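Putative capsid protein of prophage (Escherichia coli CFT073, PDB 3BQW) probably serves as the major capsid protein of a prophage, the subunit from which the phage head would be built. Local coordinates at residues K168-W179 / D192-A200; D280-G291 / P339-I350. All coordinates share one frame; numbering follows the deposited sequence.

Overall arrangement
Both contacts reach the same mixed sheet and lie on the same side of the chain's centre, with about 13 Å between the contact centres. Contact 1 comes first along the chain and is closed before contact 2 opens. Strand 346-349 joins them: it runs parallel to strand 170-172 of contact 1 and antiparallel to strand 281-285 of contact 2, and Ile171 N lies 2.7 Å from Thr347 O, a probable hydrogen bond. Helix 190-198 of contact 1 also reaches Leu284 and Val348 of contact 2. Contact 1 lies farther out, about 25 Å from centre to chain centre against about 14 Å. The C-terminal strand thus joins earlier strands, probably in an HK97-like capsid subunit.

Contact 1: residues K168-W179 / D192-A200; sequences KNIIEQADGKKW and DIELYADQA
Strand 170-172, which pairs with strand 346-349 of the mixed sheet, uses Ile171 to meet Tyr196 of helix 190-198 and Gln199 close by. The evidence is the position of one methyl group: Ile171 CD1 lies 3.9 Å from Tyr196 CD1 and 3.8 Å from Gln199 CG, so it fills the angle between two side chains three residues apart. It approaches the tyrosine ring obliquely. Ile170 and Glu172 point away from the helix, in the alternation of a strand, and Ile171 points toward it.

Beyond the strand the chain turns through a short 3-10 segment at 173-175 and continues as a loop toward the N-terminal end of the helix, antiparallel to it. Here the tyrosine hydroxyl is the meeting point. A water donates to Tyr196 OH at 2.6 Å and to Lys177 O at 2.7 Å, bridging helix and loop near the plane of the ring, and the amide end of Gln173 also lies beside the hydroxyl. Helix 190-198 packs here on one face of the mixed sheet: the Tyr196 side chain also touches Val348 and Leu284 of the neighbouring strands.

Trp179 closes the loop against the first turn of the helix. Its NE1 donates to Asp192 OD2 at 2.9 Å, with an N-H...O angle of 158°, although the position of that oxygen is less certain. The indole and carboxylate planes stand 49° apart. Farther round the indole edge, CZ2 meets Ile193 CG1 at 4.2 Å, while Phe220 stacks edge-to-face with the same ring. A second water donates to Asp192 OD1 at 2.6 Å and accepts from Lys177 NZ, linking two opposite charges indirectly. At the other end, the chain of Lys168 lies along Gln199 OE1, with Lys168 CD 3.3 Å from that oxygen, and NZ makes at most a weak bond to it.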
loop_
_atom_site.group_PDB
_atom_site.type_symbol
_atom_site.label_atom_id
_atom_site.label_comp_id
_atom_site.label_asym_id
_atom_site.label_seq_id
_atom_site.Cartn_x
_atom_site.Cartn_y
_atom_site.Cartn_z
ATOM N N LYS A 168 -3.978 -23.348 -3.830
ATOM C CA LYS A 168 -2.622 -23.840 -4.077
ATOM C C LYS A 168 -1.579 -22.702 -4.126
ATOM O O LYS A 168 -0.374 -22.963 -4.071
ATOM C CB LYS A 168 -2.581 -24.589 -5.405
ATOM C CG LYS A 168 -2.622 -23.632 -6.646
ATOM C CD LYS A 168 -2.812 -24.397 -7.966
ATOM C CE LYS A 168 -2.779 -23.457 -9.134
ATOM N NZ LYS A 168 -1.457 -22.767 -9.214
ATOM N N ASN A 169 -2.040 -21.459 -4.284
ATOM C CA ASN A 169 -1.131 -20.289 -4.341
ATOM C C ASN A 169 -0.690 -19.789 -2.966
ATOM O O ASN A 169 0.187 -18.945 -2.871
ATOM C CB ASN A 169 -1.772 -19.134 -5.111
ATOM C CG ASN A 169 -1.752 -19.348 -6.594
ATOM O OD1 ASN A 169 -1.411 -18.433 -7.357
ATOM N ND2 ASN A 169 -2.097 -20.551 -7.025
ATOM N N ILE A 170 -1.325 -20.293 -1.913
ATOM C CA ILE A 170 -1.000 -19.917 -0.555
ATOM C C ILE A 170 -0.461 -21.178 0.080
ATOM O O ILE A 170 -1.197 -22.128 0.294
ATOM C CB ILE A 170 -2.230 -19.400 0.236
ATOM C CG1 ILE A 170 -2.804 -18.139 -0.388
ATOM C CG2 ILE A 170 -1.875 -19.074 1.701
ATOM C CD1 ILE A 170 -4.197 -17.771 0.208
ATOM N N ILE A 171 0.834 -21.177 0.366
ATOM C CA ILE A 171 1.550 -22.389 0.722
ATOM C C ILE A 171 2.093 -22.244 2.137
ATOM O O ILE A 171 2.542 -21.180 2.527
ATOM C CB ILE A 171 2.730 -22.627 -0.257
ATOM C CG1 ILE A 171 2.217 -22.826 -1.703
ATOM C CG2 ILE A 171 3.609 -23.783 0.214
ATOM C CD1 ILE A 171 3.341 -22.996 -2.785
ATOM N N GLU A 172 2.043 -23.311 2.910
ATOM C CA GLU A 172 2.693 -23.315 4.212
ATOM C C GLU A 172 3.730 -24.410 4.268
ATOM O O GLU A 172 3.426 -25.543 3.964
ATOM C CB GLU A 172 1.673 -23.519 5.321
ATOM C CG GLU A 172 0.749 -22.337 5.447
ATOM C CD GLU A 172 -0.129 -22.396 6.686
ATOM O OE1 GLU A 172 -0.229 -23.483 7.297
ATOM O OE2 GLU A 172 -0.721 -21.350 7.045
ATOM N N GLN A 173 4.951 -24.073 4.666
ATOM C CA GLN A 173 5.988 -25.091 4.830
ATOM C C GLN A 173 5.604 -26.202 5.820
ATOM O O GLN A 173 6.002 -27.346 5.650
ATOM C CB GLN A 173 7.328 -24.468 5.187
ATOM C CG GLN A 173 8.023 -23.827 3.974
ATOM C CD GLN A 173 9.516 -23.600 4.177
ATOM O OE1 GLN A 173 10.287 -23.461 3.213
ATOM N NE2 GLN A 173 9.926 -23.549 5.411
ATOM N N ALA A 174 4.806 -25.867 6.827
ATOM C CA ALA A 174 4.342 -26.861 7.796
ATOM C C ALA A 174 3.475 -27.978 7.203
ATOM O O ALA A 174 3.287 -28.965 7.877
ATOM C CB ALA A 174 3.600 -26.183 8.959
ATOM N N ASP A 175 2.937 -27.818 5.985
ATOM C CA ASP A 175 2.298 -28.918 5.243
ATOM C C ASP A 175 3.298 -29.722 4.408
ATOM O O ASP A 175 2.920 -30.659 3.693
ATOM C CB ASP A 175 1.234 -28.383 4.281
ATOM C CG ASP A 175 0.125 -27.644 4.976
ATOM O OD1 ASP A 175 -0.098 -27.885 6.183
ATOM O OD2 ASP A 175 -0.522 -26.816 4.299
ATOM N N GLY A 176 4.573 -29.356 4.467
ATOM C CA GLY A 176 5.595 -30.067 3.715
ATOM C C GLY A 176 6.950 -29.981 4.373
ATOM O O GLY A 176 7.081 -30.213 5.576
ATOM N N LYS A 177 7.940 -29.608 3.567
ATOM C CA LYS A 177 9.329 -29.500 3.972
ATOM C C LYS A 177 9.611 -28.155 4.646
ATOM O O LYS A 177 9.483 -27.105 4.030
ATOM C CB LYS A 177 10.188 -29.675 2.716
ATOM C CG LYS A 177 11.687 -29.642 2.919
ATOM C CD LYS A 177 12.463 -30.007 1.629
ATOM C CE LYS A 177 12.224 -31.454 1.190
ATOM N NZ LYS A 177 13.263 -31.900 0.207
ATOM N N LYS A 178 9.960 -28.190 5.927
ATOM C CA LYS A 178 10.339 -26.988 6.669
ATOM C C LYS A 178 11.829 -26.646 6.511
ATOM O O LYS A 178 12.696 -27.489 6.693
ATOM C CB LYS A 178 10.048 -27.168 8.154
ATOM C CG LYS A 178 8.618 -27.456 8.508
ATOM C CD LYS A 178 8.425 -27.251 10.003
ATOM C CE LYS A 178 7.106 -27.815 10.501
ATOM N NZ LYS A 178 7.026 -27.748 11.998
ATOM N N TRP A 179 12.123 -25.387 6.226
ATOM C CA TRP A 179 13.517 -24.936 6.107
ATOM C C TRP A 179 14.298 -25.046 7.409
ATOM O O TRP A 179 15.491 -25.331 7.396
ATOM C CB TRP A 179 13.576 -23.494 5.592
ATOM C CG TRP A 179 13.548 -23.378 4.115
ATOM C CD1 TRP A 179 13.654 -24.384 3.216
ATOM C CD2 TRP A 179 13.482 -22.169 3.349
ATOM N NE1 TRP A 179 13.609 -23.901 1.940
ATOM C CE2 TRP A 179 13.520 -22.537 1.988
ATOM C CE3 TRP A 179 13.373 -20.812 3.680
ATOM C CZ2 TRP A 179 13.456 -21.609 0.962
ATOM C CZ3 TRP A 179 13.301 -19.891 2.658
ATOM C CH2 TRP A 179 13.328 -20.288 1.317
ATOM N N ASP A 192 13.127 -25.659 -3.633
ATOM C CA ASP A 192 11.853 -25.360 -2.983
ATOM C C ASP A 192 11.224 -24.123 -3.589
ATOM O O ASP A 192 10.017 -24.093 -3.848
ATOM C CB ASP A 192 12.036 -25.148 -1.498
ATOM C CG ASP A 192 12.700 -26.321 -0.810
ATOM O OD1 ASP A 192 12.333 -27.486 -1.052
ATOM O OD2 ASP A 192 13.614 -26.063 -0.023
ATOM N N ILE A 193 12.034 -23.090 -3.810
ATOM C CA ILE A 193 11.523 -21.833 -4.374
ATOM C C ILE A 193 10.923 -22.107 -5.750
ATOM O O ILE A 193 9.841 -21.617 -6.060
ATOM C CB ILE A 193 12.611 -20.735 -4.421
ATOM C CG1 ILE A 193 12.964 -20.284 -2.996
ATOM C CG2 ILE A 193 12.143 -19.560 -5.246
ATOM C CD1 ILE A 193 14.313 -19.637 -2.862
ATOM N N GLU A 194 11.620 -22.918 -6.552
ATOM C CA GLU A 194 11.130 -23.333 -7.861
ATOM C C GLU A 194 9.806 -24.050 -7.729
ATOM O O GLU A 194 8.873 -23.779 -8.472
ATOM C CB GLU A 194 12.153 -24.248 -8.547
ATOM C CG GLU A 194 13.298 -23.508 -9.228
ATOM C CD GLU A 194 12.902 -22.850 -10.553
ATOM O OE1 GLU A 194 11.721 -22.928 -10.938
ATOM O OE2 GLU A 194 13.776 -22.240 -11.217
ATOM N N LEU A 195 9.728 -24.972 -6.775
ATOM C CA LEU A 195 8.484 -25.658 -6.458
ATOM C C LEU A 195 7.354 -24.689 -6.118
ATOM O O LEU A 195 6.249 -24.852 -6.611
ATOM C CB LEU A 195 8.679 -26.696 -5.327
ATOM C CG LEU A 195 9.155 -28.071 -5.807
ATOM C CD1 LEU A 195 9.758 -28.927 -4.644
ATOM C CD2 LEU A 195 8.028 -28.830 -6.496
ATOM N N TYR A 196 7.621 -23.682 -5.280
ATOM C CA TYR A 196 6.568 -22.704 -4.932
ATOM C C TYR A 196 6.135 -21.895 -6.151
ATOM O O TYR A 196 4.946 -21.638 -6.349
ATOM C CB TYR A 196 7.006 -21.753 -3.812
ATOM C CG TYR A 196 7.615 -22.422 -2.614
ATOM C CD1 TYR A 196 7.104 -23.624 -2.117
ATOM C CD2 TYR A 196 8.701 -21.858 -1.969
ATOM C CE1 TYR A 196 7.690 -24.246 -1.034
ATOM C CE2 TYR A 196 9.284 -22.479 -0.858
ATOM C CZ TYR A 196 8.772 -23.663 -0.409
ATOM O OH TYR A 196 9.339 -24.273 0.678
ATOM N N ALA A 197 7.116 -21.497 -6.952
ATOM C CA ALA A 197 6.880 -20.704 -8.147
ATOM C C ALA A 197 6.054 -21.440 -9.207
ATOM O O ALA A 197 5.350 -20.793 -9.952
ATOM C CB ALA A 197 8.239 -20.204 -8.747
ATOM N N ASP A 198 6.110 -22.776 -9.252
ATOM C CA ASP A 198 5.230 -23.568 -10.138
ATOM C C ASP A 198 3.772 -23.175 -10.000
ATOM O O ASP A 198 3.041 -23.157 -10.987
ATOM C CB ASP A 198 5.295 -25.059 -9.817
ATOM C CG ASP A 198 6.587 -25.700 -10.241
ATOM O OD1 ASP A 198 7.379 -25.069 -10.980
ATOM O OD2 ASP A 198 6.804 -26.845 -9.800
ATOM N N GLN A 199 3.345 -22.871 -8.777
ATOM C CA GLN A 199 1.948 -22.537 -8.537
ATOM C C GLN A 199 1.469 -21.241 -9.225
ATOM O O GLN A 199 0.281 -21.104 -9.489
ATOM C CB GLN A 199 1.641 -22.522 -7.037
ATOM C CG GLN A 199 2.015 -23.802 -6.306
ATOM C CD GLN A 199 1.456 -25.079 -6.960
ATOM O OE1 GLN A 199 0.348 -25.099 -7.477
ATOM N NE2 GLN A 199 2.242 -26.128 -6.948
ATOM N N ALA A 200 2.373 -20.320 -9.562
ATOM C CA ALA A 200 1.982 -19.068 -10.248
ATOM C C ALA A 200 1.451 -19.310 -11.685
ATOM O O ALA A 200 0.722 -18.485 -12.247
ATOM C CB ALA A 200 3.158 -18.094 -10.267
HETATM O O HOH W 1 8.391 -26.552 1.619
HETATM O O HOH W 2 13.719 -29.554 -1.821
#

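Contact 2: residues D280-G291 / P339-I350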
loop_
_atom_site.group_PDB
_atom_site.type_symbol
_atom_site.label_atom_id
_atom_site.label_comp_id
_atom_site.label_asym_id
_atom_site.label_seq_id
_atom_site.Cartn_x
_atom_site.Cartn_y
_atom_site.Cartn_z
ATOM N N ASP A 280 7.728 -14.020 8.488
ATOM C CA ASP A 280 7.922 -15.429 8.058
ATOM C C ASP A 280 7.284 -15.751 6.700
ATOM O O ASP A 280 7.242 -16.916 6.306
ATOM C CB ASP A 280 7.420 -16.408 9.133
ATOM C CG ASP A 280 5.925 -16.312 9.371
ATOM O OD1 ASP A 280 5.272 -15.345 8.900
ATOM O OD2 ASP A 280 5.396 -17.202 10.057
ATOM N N LEU A 281 6.835 -14.709 5.992
ATOM C CA LEU A 281 6.238 -14.816 4.653
ATOM C C LEU A 281 7.163 -14.324 3.527
ATOM O O LEU A 281 7.921 -13.349 3.697
ATOM C CB LEU A 281 4.930 -14.015 4.550
ATOM C CG LEU A 281 3.791 -14.382 5.504
ATOM C CD1 LEU A 281 2.577 -13.417 5.299
ATOM C CD2 LEU A 281 3.384 -15.845 5.371
ATOM N N LEU A 282 7.066 -15.007 2.383
ATOM C CA LEU A 282 7.700 -14.577 1.128
ATOM C C LEU A 282 6.617 -14.620 0.061
ATOM O O LEU A 282 5.718 -15.482 0.100
ATOM C CB LEU A 282 8.879 -15.488 0.707
ATOM C CG LEU A 282 8.636 -16.948 0.285
ATOM C CD1 LEU A 282 8.302 -17.010 -1.248
ATOM C CD2 LEU A 282 9.814 -17.909 0.652
ATOM N N VAL A 283 6.715 -13.693 -0.885
ATOM C CA VAL A 283 5.784 -13.563 -1.982
ATOM C C VAL A 283 6.559 -13.666 -3.282
ATOM O O VAL A 283 7.567 -12.995 -3.470
ATOM C CB VAL A 283 5.052 -12.216 -1.940
ATOM C CG1 VAL A 283 4.126 -12.055 -3.144
ATOM C CG2 VAL A 283 4.263 -12.072 -0.650
ATOM N N LEU A 284 6.099 -14.546 -4.158
ATOM C CA LEU A 284 6.637 -14.671 -5.496
ATOM C C LEU A 284 5.661 -14.027 -6.454
ATOM O O LEU A 284 4.466 -14.339 -6.427
ATOM C CB LEU A 284 6.842 -16.130 -5.847
ATOM C CG LEU A 284 8.046 -16.744 -5.127
ATOM C CD1 LEU A 284 7.883 -18.280 -5.117
ATOM C CD2 LEU A 284 9.376 -16.268 -5.766
ATOM N N GLY A 285 6.161 -13.112 -7.276
ATOM C CA GLY A 285 5.324 -12.440 -8.262
ATOM C C GLY A 285 6.086 -12.034 -9.498
ATOM O O GLY A 285 7.275 -12.347 -9.650
ATOM N N ASN A 286 5.391 -11.330 -10.382
ATOM C CA ASN A 286 5.957 -10.865 -11.661
ATOM C C ASN A 286 5.680 -9.366 -11.746
ATOM O O ASN A 286 4.533 -8.933 -11.682
ATOM C CB ASN A 286 5.366 -11.645 -12.853
ATOM C CG ASN A 286 6.161 -11.442 -14.158
ATOM O OD1 ASN A 286 6.222 -10.339 -14.696
ATOM N ND2 ASN A 286 6.788 -12.505 -14.650
ATOM N N THR A 287 6.738 -8.578 -11.866
ATOM C CA THR A 287 6.623 -7.132 -11.926
ATOM C C THR A 287 5.895 -6.595 -13.183
ATOM O O THR A 287 5.596 -5.427 -13.254
ATOM C CB THR A 287 8.018 -6.467 -11.825
ATOM O OG1 THR A 287 8.839 -6.872 -12.938
ATOM C CG2 THR A 287 8.689 -6.817 -10.495
ATOM N N ASN A 288 5.649 -7.446 -14.170
ATOM C CA ASN A 288 4.781 -7.103 -15.300
ATOM C C ASN A 288 3.278 -7.212 -14.977
ATOM O O ASN A 288 2.455 -6.790 -15.772
ATOM C CB ASN A 288 5.095 -8.014 -16.490
ATOM C CG ASN A 288 6.550 -7.938 -16.916
ATOM O OD1 ASN A 288 7.322 -8.903 -16.745
ATOM N ND2 ASN A 288 6.940 -6.791 -17.490
ATOM N N ASN A 289 2.931 -7.818 -13.838
ATOM C CA ASN A 289 1.527 -8.079 -13.449
ATOM C C ASN A 289 1.007 -6.848 -12.677
ATOM O O ASN A 289 0.914 -6.832 -11.432
ATOM C CB ASN A 289 1.460 -9.367 -12.609
ATOM C CG ASN A 289 0.034 -9.814 -12.280
ATOM O OD1 ASN A 289 -0.909 -9.604 -13.050
ATOM N ND2 ASN A 289 -0.118 -10.455 -11.136
ATOM N N LYS A 290 0.737 -5.790 -13.421
ATOM C CA LYS A 290 0.441 -4.486 -12.801
ATOM C C LYS A 290 -1.017 -4.154 -12.906
ATOM O O LYS A 290 -1.527 -4.014 -13.994
ATOM C CB LYS A 290 1.198 -3.339 -13.472
ATOM C CG LYS A 290 2.707 -3.464 -13.467
ATOM C CD LYS A 290 3.200 -2.751 -14.693
ATOM C CE LYS A 290 4.664 -2.547 -14.682
ATOM N NZ LYS A 290 5.143 -2.378 -16.081
ATOM N N GLY A 291 -1.657 -4.009 -11.756
ATOM C CA GLY A 291 -3.018 -3.511 -11.655
ATOM C C GLY A 291 -3.013 -2.063 -11.232
ATOM O O GLY A 291 -2.149 -1.288 -11.631
ATOM N N PRO A 339 -6.171 -5.806 -8.571
ATOM C CA PRO A 339 -5.045 -6.507 -9.184
ATOM C C PRO A 339 -5.269 -6.727 -10.652
ATOM O O PRO A 339 -6.406 -6.676 -11.117
ATOM C CB PRO A 339 -5.013 -7.841 -8.440
ATOM C CG PRO A 339 -6.450 -8.115 -8.121
ATOM C CD PRO A 339 -7.047 -6.735 -7.816
ATOM N N ALA A 340 -4.183 -6.953 -11.384
ATOM C CA ALA A 340 -4.278 -7.376 -12.757
ATOM C C ALA A 340 -4.720 -8.832 -12.684
ATOM O O ALA A 340 -5.894 -9.093 -12.858
ATOM C CB ALA A 340 -2.962 -7.188 -13.518
ATOM N N ASP A 341 -3.821 -9.760 -12.369
ATOM C CA ASP A 341 -4.152 -11.185 -12.278
ATOM C C ASP A 341 -3.662 -11.769 -10.934
ATOM O O ASP A 341 -2.460 -11.973 -10.745
ATOM C CB ASP A 341 -3.538 -11.928 -13.467
ATOM C CG ASP A 341 -3.965 -13.376 -13.563
ATOM O OD1 ASP A 341 -4.656 -13.899 -12.675
ATOM O OD2 ASP A 341 -3.612 -14.012 -14.573
ATOM N N ILE A 342 -4.599 -12.035 -10.018
ATOM C CA ILE A 342 -4.273 -12.535 -8.669
ATOM C C ILE A 342 -3.622 -13.926 -8.708
ATOM O O ILE A 342 -2.939 -14.335 -7.771
ATOM C CB ILE A 342 -5.550 -12.539 -7.739
ATOM C CG1 ILE A 342 -5.169 -12.424 -6.253
ATOM C CG2 ILE A 342 -6.501 -13.745 -8.049
ATOM C CD1 ILE A 342 -4.684 -10.994 -5.823
ATOM N N ARG A 343 -3.824 -14.647 -9.804
ATOM C CA ARG A 343 -3.332 -16.021 -9.895
ATOM C C ARG A 343 -1.811 -16.090 -10.049
ATOM O O ARG A 343 -1.227 -17.136 -9.933
ATOM C CB ARG A 343 -4.026 -16.758 -11.040
ATOM C CG ARG A 343 -5.550 -16.760 -10.926
ATOM C CD ARG A 343 -6.178 -17.306 -12.190
ATOM N NE ARG A 343 -5.893 -16.457 -13.335
ATOM C CZ ARG A 343 -6.199 -16.754 -14.600
ATOM N NH1 ARG A 343 -6.819 -17.887 -14.911
ATOM N NH2 ARG A 343 -5.885 -15.897 -15.567
ATOM N N LYS A 344 -1.188 -14.956 -10.317
ATOM C CA LYS A 344 0.251 -14.866 -10.527
ATOM C C LYS A 344 1.044 -14.505 -9.271
ATOM O O LYS A 344 2.203 -14.079 -9.370
ATOM C CB LYS A 344 0.516 -13.846 -11.630
ATOM C CG LYS A 344 -0.063 -14.230 -12.968
ATOM C CD LYS A 344 0.267 -13.146 -14.018
ATOM C CE LYS A 344 -0.138 -13.608 -15.441
ATOM N NZ LYS A 344 -0.633 -12.448 -16.229
ATOM N N PHE A 345 0.426 -14.661 -8.100
ATOM C CA PHE A 345 1.073 -14.440 -6.807
ATOM C C PHE A 345 1.073 -15.737 -6.030
ATOM O O PHE A 345 0.046 -16.413 -5.955
ATOM C CB PHE A 345 0.294 -13.398 -6.018
ATOM C CG PHE A 345 0.318 -12.040 -6.644
ATOM C CD1 PHE A 345 1.463 -11.241 -6.553
ATOM C CD2 PHE A 345 -0.775 -11.561 -7.324
ATOM C CE1 PHE A 345 1.493 -10.009 -7.113
ATOM C CE2 PHE A 345 -0.747 -10.320 -7.895
ATOM C CZ PHE A 345 0.389 -9.532 -7.788
ATOM N N VAL A 346 2.237 -16.119 -5.503
ATOM C CA VAL A 346 2.353 -17.254 -4.613
ATOM C C VAL A 346 2.923 -16.738 -3.287
ATOM O O VAL A 346 3.934 -16.057 -3.266
ATOM C CB VAL A 346 3.270 -18.358 -5.224
ATOM C CG1 VAL A 346 3.486 -19.505 -4.236
ATOM C CG2 VAL A 346 2.699 -18.872 -6.599
ATOM N N THR A 347 2.267 -17.056 -2.183
ATOM C CA THR A 347 2.754 -16.676 -0.843
ATOM C C THR A 347 3.108 -17.941 -0.024
ATOM O O THR A 347 2.340 -18.910 0.037
ATOM C CB THR A 347 1.714 -15.813 -0.091
ATOM O OG1 THR A 347 1.428 -14.645 -0.874
ATOM C CG2 THR A 347 2.203 -15.395 1.316
ATOM N N VAL A 348 4.283 -17.912 0.587
ATOM C CA VAL A 348 4.780 -19.039 1.355
ATOM C C VAL A 348 5.092 -18.616 2.781
ATOM O O VAL A 348 5.794 -17.633 2.997
ATOM C CB VAL A 348 6.006 -19.706 0.704
ATOM C CG1 VAL A 348 6.395 -21.056 1.457
ATOM C CG2 VAL A 348 5.750 -19.949 -0.781
ATOM N N LYS A 349 4.491 -19.326 3.738
ATOM C CA LYS A 349 4.812 -19.194 5.157
ATOM C C LYS A 349 5.900 -20.191 5.491
ATOM O O LYS A 349 5.684 -21.397 5.434
ATOM C CB LYS A 349 3.580 -19.466 6.005
ATOM C CG LYS A 349 3.706 -19.119 7.474
ATOM C CD LYS A 349 2.420 -19.468 8.206
ATOM C CE LYS A 349 2.623 -19.515 9.709
ATOM N NZ LYS A 349 2.783 -18.131 10.236
ATOM N N ILE A 350 7.087 -19.707 5.805
ATOM C CA ILE A 350 8.170 -20.612 6.090
ATOM C C ILE A 350 8.062 -21.085 7.544
ATOM O O ILE A 350 7.425 -20.473 8.385
ATOM C CB ILE A 350 9.597 -20.066 5.755
ATOM C CG1 ILE A 350 10.033 -18.984 6.755
ATOM C CG2 ILE A 350 9.690 -19.631 4.237
ATOM C CD1 ILE A 350 11.552 -18.778 6.860
HETATM O O HOH W 3 6.521 -19.495 10.460
HETATM O O HOH W 4 2.697 -15.273 9.261
HETATM O O HOH W 5 2.489 -11.296 -9.782
HETATM O O HOH W 6 -1.517 -6.901 -9.871
HETATM O O HOH W 7 -1.082 -9.615 -15.479
#
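The side-chain amide of Asn289 pairs with the backbone of Asp341 much as a strand would: OD1 accepts from Asp341 N at 3.0 Å, and ND2 donates to Asp341 O at 2.8 Å. The first bond lies in the carbonyl plane on a lone pair of OD1, the second is tilted 32° from the plane of the accepting carbonyl. With CG anti to the backbone N (chi1 -174°), the amide extends across to the other segment, and two bonds fix its rotation. Lys344 N reaches Asp341 O from the opposite face, so that oxygen is held twice. Ala340 CB packs against OD1 at 3.2 Å, and Phe345 CE2 lies 3.3 Å from ND2.

A water then joins Asn289 ND2, Asn286 N and Lys344 O, leading into true antiparallel pairing. Strands 281-285 and 346-349 run at 161°, with Leu282-Val348 and Leu284-Val346 as hydrogen-bonded pairs; Leu284 N to Val346 O measures 2.8 Å. Leu282 and Val348 lie side by side, CG to CB 3.8 Å. At the far end Lys349 NZ forms a salt bridge with Asp280 OD2 at 2.8 Å, met on the syn side of the carboxylate, and Ile350 N bonds to Asp280 O.

Strand 281-285 is flanked by 206-209 on its other edge. Val283 and Thr347 face the long helix 113-146, whereas Leu282, Leu284 and Val348 face helices 190-198 and 211-218, so the sheet is packed between helices.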